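Local coordinates for 3-polyprenyl-4-hydroxybenzoate decarboxylase and related decarboxylases (Pelotomaculum thermopropionicum, PDB 6H6X), which is a UbiD-family decarboxylase, HmfF, that binds prenylated FMN with manganese and potassium ions and acts on furan carboxylic acids, catalysing carboxylation of 2-furoic acid to FDCA, at residues I135-D140 with V232-G237; C227-V232 with V275-H280. The protein carries 8 engineered substitutions. All blocks are in the same frame, centred on the assembly; numbering follows the deposited sequence.

Contact 1: I135-D140 with V232-G237; sequences ILIARD and VEVPAG
Arg139 and Glu233 form a side-on salt bridge in which two guanidinium nitrogens converge on a single carboxylate oxygen. Arg139 NH2 lies 2.9 Å from Glu233 OE1 and Arg139 NE lies 3.1 Å from the same atom. OE1 stays close to the guanidinium plane, but the carboxylate is turned 55° against it: NE meets the syn lone pair, while NH2 comes from above the carboxylate plane. Glu233 gets there by a bend at chi2 (76°), which folds its carboxylate back to the extended arm of Arg139. Arg146 also pairs with OE1, Lys226 holds OE2, and Arg139 NH1 donates to the Gly144 carbonyl. Without the guanidinium, as with an alanine here, Glu233 OE1 would probably be left to Arg146 and the Gly144 carbonyl would lose this donor. Segments 135-139 and 233-235 run nearly antiparallel (155°), their axes 7.9 Å apart at closest approach, so side chains join them: strand 130-139 of the large antiparallel sheet in the Rift-related, FMN-binding-clan domain packs on an edge strand of a small three-stranded sheet. Ile137 is the main apolar link. Its CG2 lies 3.7 Å from Val232 CG1, the two side chains meeting at a slant, while its CD1 meets Pro235 CD tip to tip at 4.0 Å and passes 3.5 Å from the Glu233 carbonyl O. Farther along, Ile135 CD1 approaches Pro235 CG at 4.3 Å.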
loop_
_atom_site.group_PDB
_atom_site.type_symbol
_atom_site.label_atom_id
_atom_site.label_comp_id
_atom_site.label_asym_id
_atom_site.label_seq_id
_atom_site.Cartn_x
_atom_site.Cartn_y
_atom_site.Cartn_z
ATOM N N ILE B 135 14.640 2.206 28.551
ATOM C CA ILE B 135 13.838 3.197 29.239
ATOM C C ILE B 135 14.717 3.941 30.243
ATOM O O ILE B 135 15.507 3.340 30.949
ATOM C CB ILE B 135 12.571 2.619 29.880
ATOM C CG1 ILE B 135 12.863 1.650 31.037
ATOM C CG2 ILE B 135 11.722 1.955 28.823
ATOM C CD1 ILE B 135 11.591 1.210 31.777
ATOM N N LEU B 136 14.607 5.257 30.264
ATOM C CA LEU B 136 15.416 6.121 31.102
ATOM C C LEU B 136 14.508 6.647 32.219
ATOM O O LEU B 136 13.573 7.381 31.943
ATOM C CB LEU B 136 15.965 7.288 30.301
ATOM C CG LEU B 136 17.050 8.121 30.996
ATOM C CD1 LEU B 136 17.932 8.786 29.950
ATOM C CD2 LEU B 136 16.476 9.143 31.954
ATOM N N ILE B 137 14.780 6.241 33.460
ATOM C CA ILE B 137 13.997 6.620 34.619
ATOM C C ILE B 137 14.787 7.703 35.371
ATOM O O ILE B 137 15.958 7.531 35.661
ATOM C CB ILE B 137 13.743 5.395 35.503
ATOM C CG1 ILE B 137 12.994 4.354 34.723
ATOM C CG2 ILE B 137 12.940 5.752 36.751
ATOM C CD1 ILE B 137 13.287 2.944 35.176
ATOM N N ALA B 138 14.134 8.813 35.662
ATOM C CA ALA B 138 14.740 9.890 36.458
ATOM C C ALA B 138 13.706 10.612 37.345
ATOM O O ALA B 138 12.473 10.493 37.143
ATOM C CB ALA B 138 15.428 10.867 35.541
ATOM N N ARG B 139 14.211 11.329 38.349
ATOM C CA ARG B 139 13.355 12.154 39.210
ATOM C C ARG B 139 13.681 13.639 39.106
ATOM O O ARG B 139 14.831 14.015 38.927
ATOM C CB ARG B 139 13.432 11.695 40.664
ATOM C CG ARG B 139 12.641 10.421 40.931
ATOM C CD ARG B 139 12.585 10.047 42.418
ATOM N NE ARG B 139 11.793 8.821 42.622
ATOM C CZ ARG B 139 10.460 8.776 42.777
ATOM N NH1 ARG B 139 9.718 9.871 42.809
ATOM N NH2 ARG B 139 9.839 7.609 42.922
ATOM N N ASP B 140 12.650 14.473 39.244
ATOM C CA ASP B 140 12.803 15.927 39.251
ATOM C C ASP B 140 13.591 16.269 40.531
ATOM O O ASP B 140 13.197 15.904 41.647
ATOM C CB ASP B 140 11.416 16.589 39.225
ATOM C CG ASP B 140 11.461 18.103 38.999
ATOM O OD1 ASP B 140 12.148 18.786 39.771
ATOM O OD2 ASP B 140 10.774 18.628 38.083
ATOM N N VAL B 232 17.099 5.857 42.505
ATOM C CA VAL B 232 16.159 5.684 41.410
ATOM C C VAL B 232 15.641 4.251 41.546
ATOM O O VAL B 232 16.321 3.389 42.083
ATOM C CB VAL B 232 16.887 5.817 40.039
ATOM C CG1 VAL B 232 15.907 5.845 38.901
ATOM C CG2 VAL B 232 17.771 7.065 39.977
ATOM N N GLU B 233 14.451 4.002 41.020
ATOM C CA GLU B 233 13.809 2.696 41.025
ATOM C C GLU B 233 13.776 2.137 39.586
ATOM O O GLU B 233 13.642 2.916 38.621
ATOM C CB GLU B 233 12.374 2.832 41.575
ATOM C CG GLU B 233 12.274 3.422 42.989
ATOM C CD GLU B 233 12.486 4.941 43.040
ATOM O OE1 GLU B 233 11.871 5.707 42.226
ATOM O OE2 GLU B 233 13.307 5.391 43.864
ATOM N N VAL B 234 13.947 0.818 39.440
ATOM C CA VAL B 234 13.981 0.160 38.115
ATOM C C VAL B 234 13.143 -1.102 38.157
ATOM O O VAL B 234 12.961 -1.633 39.220
ATOM C CB VAL B 234 15.396 -0.200 37.643
ATOM C CG1 VAL B 234 16.238 1.057 37.441
ATOM C CG2 VAL B 234 16.089 -1.166 38.585
ATOM N N PRO B 235 12.600 -1.559 37.010
ATOM C CA PRO B 235 11.806 -2.807 37.022
ATOM C C PRO B 235 12.635 -4.016 37.457
ATOM O O PRO B 235 13.722 -4.235 36.958
ATOM C CB PRO B 235 11.336 -2.940 35.587
ATOM C CG PRO B 235 11.356 -1.559 35.058
ATOM C CD PRO B 235 12.559 -0.909 35.687
ATOM N N ALA B 236 12.140 -4.718 38.466
ATOM C CA ALA B 236 12.845 -5.861 39.098
ATOM C C ALA B 236 13.154 -6.949 38.100
ATOM O O ALA B 236 14.212 -7.597 38.170
ATOM C CB ALA B 236 11.989 -6.455 40.237
ATOM N N GLY B 237 12.208 -7.176 37.192
ATOM C CA GLY B 237 12.339 -8.187 36.165
ATOM C C GLY B 237 13.086 -7.789 34.883
ATOM O O GLY B 237 13.112 -8.570 33.980
#

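Contact 2: C227-V232 with V275-H280; sequences CETVDV and VTAVTH
A classic beta bulge in strand 264-280, where Thr276 and Ala277 both face Glu243 of the neighbouring strand 240-246, presents its side chains to the loop joining strands 223-226 and 233-235. The bulge belongs to the large antiparallel sheet of the Rift-related domain; the loop connects two antiparallel strands of the small three-stranded sheet, and Cys227 N helps close it by a 3.0 Å hydrogen bond to Val232 O. An inverse gamma turn centred on Asp231 bends the chain just before that closure.

Across the contact, the two threonine side chains run alongside one another, pointing opposite ways, and meet through their hydroxyls. Thr276 OG1 donates to Thr229 OG1 over 2.7 Å, and Thr229 OG1 is also hydrogen-bonded to Glu243 OE1. The bulge residue thus feeds a short polar relay that ends on the carboxylate of the very residue it faces in the sheet. The other oxygen of that carboxylate, OE2, takes the backbone N-H of Glu228, so Glu243 grips the loop at two successive residues.

In Thr229 the hydroxyl lies between the backbone N and the carbonyl carbon (chi1 63°), which turns OG1 to Thr276 and brings the methyl alongside Ala277. That methyl, CG2, rests 3.9 Å from Ala277 CB, an apolar touch beside the polar one. The carboxylate of Glu228 pairs with Lys103 through OE2, while its CG is the part that packs on the strand. Thr279 spends its hydroxyl on the carbonyl of Val102, and Thr279 CG2 packs against Glu228 CG at 4.1 Å.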
loop_
_atom_site.group_PDB
_atom_site.type_symbol
_atom_site.label_atom_id
_atom_site.label_comp_id
_atom_site.label_asym_id
_atom_site.label_seq_id
_atom_site.Cartn_x
_atom_site.Cartn_y
_atom_site.Cartn_z
ATOM N N CYS B 227 17.999 0.987 42.903
ATOM C CA CYS B 227 19.327 0.904 42.282
ATOM C C CYS B 227 20.426 0.871 43.320
ATOM O O CYS B 227 20.246 1.319 44.439
ATOM C CB CYS B 227 19.533 2.112 41.362
ATOM S SG CYS B 227 18.572 1.944 39.825
ATOM N N GLU B 228 21.574 0.353 42.926
ATOM C CA GLU B 228 22.756 0.267 43.805
ATOM C C GLU B 228 23.387 1.616 44.115
ATOM O O GLU B 228 23.687 1.887 45.268
ATOM C CB GLU B 228 23.845 -0.614 43.171
ATOM C CG GLU B 228 23.441 -2.061 42.899
ATOM C CD GLU B 228 23.100 -2.828 44.157
ATOM O OE1 GLU B 228 23.968 -2.895 45.060
ATOM O OE2 GLU B 228 21.965 -3.362 44.237
ATOM N N THR B 229 23.626 2.436 43.090
ATOM C CA THR B 229 24.487 3.620 43.213
ATOM C C THR B 229 23.770 4.936 43.008
ATOM O O THR B 229 24.398 5.986 43.049
ATOM C CB THR B 229 25.631 3.547 42.186
ATOM O OG1 THR B 229 25.113 3.573 40.846
ATOM C CG2 THR B 229 26.419 2.262 42.404
ATOM N N VAL B 230 22.457 4.887 42.768
ATOM C CA VAL B 230 21.662 6.090 42.580
ATOM C C VAL B 230 20.300 5.885 43.203
ATOM O O VAL B 230 19.840 4.759 43.331
ATOM C CB VAL B 230 21.507 6.429 41.072
ATOM C CG1 VAL B 230 22.846 6.858 40.483
ATOM C CG2 VAL B 230 20.916 5.243 40.284
ATOM N N ASP B 231 19.641 6.982 43.540
ATOM C CA ASP B 231 18.347 6.956 44.229
ATOM C C ASP B 231 17.212 6.979 43.202
ATOM O O ASP B 231 16.476 7.961 43.041
ATOM C CB ASP B 231 18.256 8.148 45.197
ATOM C CG ASP B 231 17.018 8.088 46.094
ATOM O OD1 ASP B 231 16.501 6.982 46.383
ATOM O OD2 ASP B 231 16.566 9.180 46.503
ATOM N N VAL B 232 17.099 5.857 42.505
ATOM C CA VAL B 232 16.159 5.684 41.410
ATOM C C VAL B 232 15.641 4.251 41.546
ATOM O O VAL B 232 16.321 3.389 42.083
ATOM C CB VAL B 232 16.887 5.817 40.039
ATOM C CG1 VAL B 232 15.907 5.845 38.901
ATOM C CG2 VAL B 232 17.771 7.065 39.977
ATOM N N VAL B 275 28.467 6.277 33.538
ATOM C CA VAL B 275 27.822 5.110 34.128
ATOM C C VAL B 275 28.594 4.664 35.373
ATOM O O VAL B 275 29.830 4.533 35.340
ATOM C CB VAL B 275 27.472 3.985 33.101
ATOM C CG1 VAL B 275 27.854 4.339 31.688
ATOM C CG2 VAL B 275 27.956 2.588 33.486
ATOM N N THR B 276 27.841 4.481 36.465
ATOM C CA THR B 276 28.379 4.119 37.773
ATOM C C THR B 276 28.104 2.673 38.179
ATOM O O THR B 276 28.677 2.199 39.147
ATOM C CB THR B 276 27.855 5.065 38.848
ATOM O OG1 THR B 276 26.425 5.007 38.906
ATOM C CG2 THR B 276 28.276 6.512 38.522
ATOM N N ALA B 277 27.272 1.959 37.424
ATOM C CA ALA B 277 27.047 0.551 37.659
ATOM C C ALA B 277 26.172 -0.074 36.588
ATOM O O ALA B 277 25.418 0.612 35.926
ATOM C CB ALA B 277 26.384 0.340 39.027
ATOM N N VAL B 278 26.246 -1.393 36.490
ATOM C CA VAL B 278 25.479 -2.177 35.597
ATOM C C VAL B 278 25.031 -3.376 36.374
ATOM O O VAL B 278 25.845 -3.997 36.975
ATOM C CB VAL B 278 26.327 -2.711 34.408
ATOM C CG1 VAL B 278 25.533 -3.719 33.581
ATOM C CG2 VAL B 278 26.811 -1.569 33.529
ATOM N N THR B 279 23.743 -3.735 36.326
ATOM C CA THR B 279 23.262 -4.992 36.911
ATOM C C THR B 279 22.452 -5.712 35.887
ATOM O O THR B 279 21.814 -5.100 35.018
ATOM C CB THR B 279 22.408 -4.793 38.224
ATOM O OG1 THR B 279 21.081 -4.347 37.917
ATOM C CG2 THR B 279 23.032 -3.749 39.147
ATOM N N HIS B 280 22.448 -7.025 35.972
ATOM C CA HIS B 280 21.727 -7.800 35.015
ATOM C C HIS B 280 21.345 -9.133 35.531
ATOM O O HIS B 280 21.908 -9.612 36.502
ATOM C CB HIS B 280 22.490 -7.904 33.666
ATOM C CG HIS B 280 23.816 -8.577 33.730
ATOM N ND1 HIS B 280 23.963 -9.950 33.673
ATOM C CD2 HIS B 280 25.066 -8.063 33.803
ATOM C CE1 HIS B 280 25.257 -10.247 33.733
ATOM N NE2 HIS B 280 25.945 -9.117 33.831
#

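Contacts 1 and 2 sit on successive parts of one hairpin: the loop 227-232 leads directly into strand 233-235, and Val232 belongs to both. Their centres are 10 Å apart, and they touch directly where Val234 CG1 packs 3.5 Å from Cys227 SG. Each joins this small-sheet hairpin to a different strand of the large antiparallel sheet, 130-139 in contact 1 and 264-280 in contact 2. Lys226 serves both neighbourhoods, pairing with Glu233 and with Asp231. Contact 1 is close to the cofactor pocket: the side chain of Ile135 is about 8 Å from the bound prenylated FMN, whereas contact 2 lies away from the cofactor and metal sites.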